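Local coordinates for glutathione peroxidase-like protein (Trypanosoma brucei, PDB 2VUP), which probably reduces hydroperoxides as a tryparedoxin-dependent peroxidase of the glutathione peroxidase family, at residues A[49-54]-A[81-86]. Sequence-based numbering, arbitrary orientation.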
loop_
_atom_site.group_PDB
_atom_site.type_symbol
_atom_site.label_atom_id
_atom_site.label_comp_id
_atom_site.label_asym_id
_atom_site.label_seq_id
_atom_site.Cartn_x
_atom_site.Cartn_y
_atom_site.Cartn_z
ATOM N N SER A 49 1.339 12.886 -8.331
ATOM C CA SER A 49 0.541 11.837 -8.975
ATOM C C SER A 49 0.001 10.814 -7.963
ATOM O O SER A 49 0.557 10.681 -6.865
ATOM C CB SER A 49 1.318 11.149 -10.108
ATOM O OG SER A 49 2.710 11.176 -9.888
ATOM N N PRO A 50 -1.102 10.114 -8.314
ATOM C CA PRO A 50 -1.715 9.154 -7.391
ATOM C C PRO A 50 -0.899 7.887 -7.127
ATOM O O PRO A 50 -0.095 7.472 -7.968
ATOM C CB PRO A 50 -3.044 8.806 -8.076
ATOM C CG PRO A 50 -2.822 9.066 -9.504
ATOM C CD PRO A 50 -1.865 10.220 -9.572
ATOM N N LEU A 51 -1.118 7.296 -5.954
ATOM C CA LEU A 51 -0.469 6.043 -5.542
ATOM C C LEU A 51 -1.496 5.085 -4.937
ATOM O O LEU A 51 -2.548 5.516 -4.448
ATOM C CB LEU A 51 0.594 6.283 -4.454
ATOM C CG LEU A 51 1.635 7.395 -4.390
ATOM C CD1 LEU A 51 1.014 8.746 -4.084
ATOM C CD2 LEU A 51 2.667 7.024 -3.302
ATOM N N LEU A 52 -1.158 3.797 -4.940
ATOM C CA LEU A 52 -1.905 2.796 -4.188
ATOM C C LEU A 52 -0.992 2.110 -3.167
ATOM O O LEU A 52 0.020 1.518 -3.526
ATOM C CB LEU A 52 -2.559 1.777 -5.132
ATOM C CG LEU A 52 -3.544 0.740 -4.572
ATOM C CD1 LEU A 52 -4.824 1.380 -4.056
ATOM C CD2 LEU A 52 -3.861 -0.283 -5.652
ATOM N N ILE A 53 -1.347 2.212 -1.890
ATOM C CA ILE A 53 -0.525 1.638 -0.819
ATOM C C ILE A 53 -1.182 0.417 -0.171
ATOM O O ILE A 53 -2.241 0.535 0.442
ATOM C CB ILE A 53 -0.173 2.695 0.269
ATOM C CG1 ILE A 53 0.522 3.908 -0.376
ATOM C CG2 ILE A 53 0.681 2.051 1.367
ATOM C CD1 ILE A 53 0.694 5.117 0.538
ATOM N N TYR A 54 -0.535 -0.740 -0.320
ATOM C CA TYR A 54 -0.949 -2.002 0.315
ATOM C C TYR A 54 -0.167 -2.296 1.600
ATOM O O TYR A 54 1.031 -1.980 1.711
ATOM C CB TYR A 54 -0.705 -3.182 -0.633
ATOM C CG TYR A 54 -1.712 -3.370 -1.754
ATOM C CD1 TYR A 54 -2.741 -4.302 -1.641
ATOM C CD2 TYR A 54 -1.619 -2.632 -2.937
ATOM C CE1 TYR A 54 -3.675 -4.487 -2.668
ATOM C CE2 TYR A 54 -2.538 -2.815 -3.979
ATOM C CZ TYR A 54 -3.561 -3.740 -3.836
ATOM O OH TYR A 54 -4.469 -3.912 -4.857
ATOM N N GLY A 81 2.953 8.195 -13.882
ATOM C CA GLY A 81 3.488 8.617 -12.585
ATOM C C GLY A 81 2.873 7.889 -11.397
ATOM O O GLY A 81 3.105 8.266 -10.242
ATOM N N PHE A 82 2.082 6.857 -11.690
ATOM C CA PHE A 82 1.457 6.003 -10.677
ATOM C C PHE A 82 2.438 4.966 -10.126
ATOM O O PHE A 82 3.212 4.361 -10.878
ATOM C CB PHE A 82 0.218 5.311 -11.278
ATOM C CG PHE A 82 -0.432 4.288 -10.375
ATOM C CD1 PHE A 82 -1.301 4.681 -9.361
ATOM C CD2 PHE A 82 -0.195 2.928 -10.561
ATOM C CE1 PHE A 82 -1.907 3.731 -8.535
ATOM C CE2 PHE A 82 -0.789 1.978 -9.738
ATOM C CZ PHE A 82 -1.647 2.377 -8.729
ATOM N N THR A 83 2.394 4.764 -8.811
ATOM C CA THR A 83 3.135 3.671 -8.183
ATOM C C THR A 83 2.304 2.919 -7.143
ATOM O O THR A 83 1.246 3.392 -6.709
ATOM C CB THR A 83 4.477 4.144 -7.546
ATOM O OG1 THR A 83 5.340 3.011 -7.362
ATOM C CG2 THR A 83 4.251 4.820 -6.209
ATOM N N VAL A 84 2.805 1.743 -6.771
ATOM C CA VAL A 84 2.274 0.943 -5.674
ATOM C C VAL A 84 3.374 0.785 -4.619
ATOM O O VAL A 84 4.497 0.412 -4.939
ATOM C CB VAL A 84 1.824 -0.470 -6.163
ATOM C CG1 VAL A 84 1.316 -1.323 -5.001
ATOM C CG2 VAL A 84 0.759 -0.361 -7.261
ATOM N N LEU A 85 3.048 1.066 -3.363
ATOM C CA LEU A 85 3.974 0.800 -2.262
ATOM C C LEU A 85 3.429 -0.350 -1.439
ATOM O O LEU A 85 2.240 -0.362 -1.120
ATOM C CB LEU A 85 4.151 2.034 -1.380
ATOM C CG LEU A 85 4.481 3.350 -2.089
ATOM C CD1 LEU A 85 4.526 4.468 -1.081
ATOM C CD2 LEU A 85 5.794 3.248 -2.868
ATOM N N ALA A 86 4.294 -1.303 -1.102
ATOM C CA ALA A 86 3.908 -2.463 -0.299
ATOM C C ALA A 86 4.596 -2.476 1.060
ATOM O O ALA A 86 5.815 -2.564 1.144
ATOM C CB ALA A 86 4.199 -3.759 -1.045
HETATM O O HOH W 1 2.790 8.388 -7.329
#
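Leu52 sits at the middle of the contact, its backbone N and O both turned to 81-86 and bonded to residues on either side of Val84 in sequence: its N donates to Thr83 O (3.0 Å, 166° at the hydrogen), and its O accepts Leu85 N (3.1 Å). Tyr54 N donates to Leu85 O at 2.9 Å, and the two strands run parallel. On one face Leu85 CD1 touches both Leu51 CD2, at 3.9 Å, and Ile53 CG1; Ile53 and Leu85 lie alongside each other, whereas Leu51 slants across Leu85. On the other face, that of Leu52 and Tyr54, the Phe82 ring is swung toward 49-54 by CG anti to its backbone N (chi1 174°), which brings CZ to 3.8 Å from Leu52 CB. Val84 CG1 approaches the Tyr54 ring obliquely, 3.8 Å from CD2. This face is closed by helices 63-77 and 173-185: Leu52 packs on Leu73, and Phe82 touches Tyr77 and Leu180. At Ser49 and Gly81 the packing gives way to a looser, partly exposed end. Here Ser49 OG donates to Gly81 O at 3.0 Å from above the carbonyl plane, and a water lies 2.9 Å from the same Gly81 O, also linking it to Pro50 O. Strand 51-56 is flanked on its other edge by strand 154-157, through backbone bonds of Leu51 with Ile157 and Ile53 with Phe155. Two parallel neighbours joined through helix 63-77 make a beta-alpha-beta crossover, here part of the thioredoxin fold of glutathione peroxidases, with the predicted active-site Cys60 in the connection.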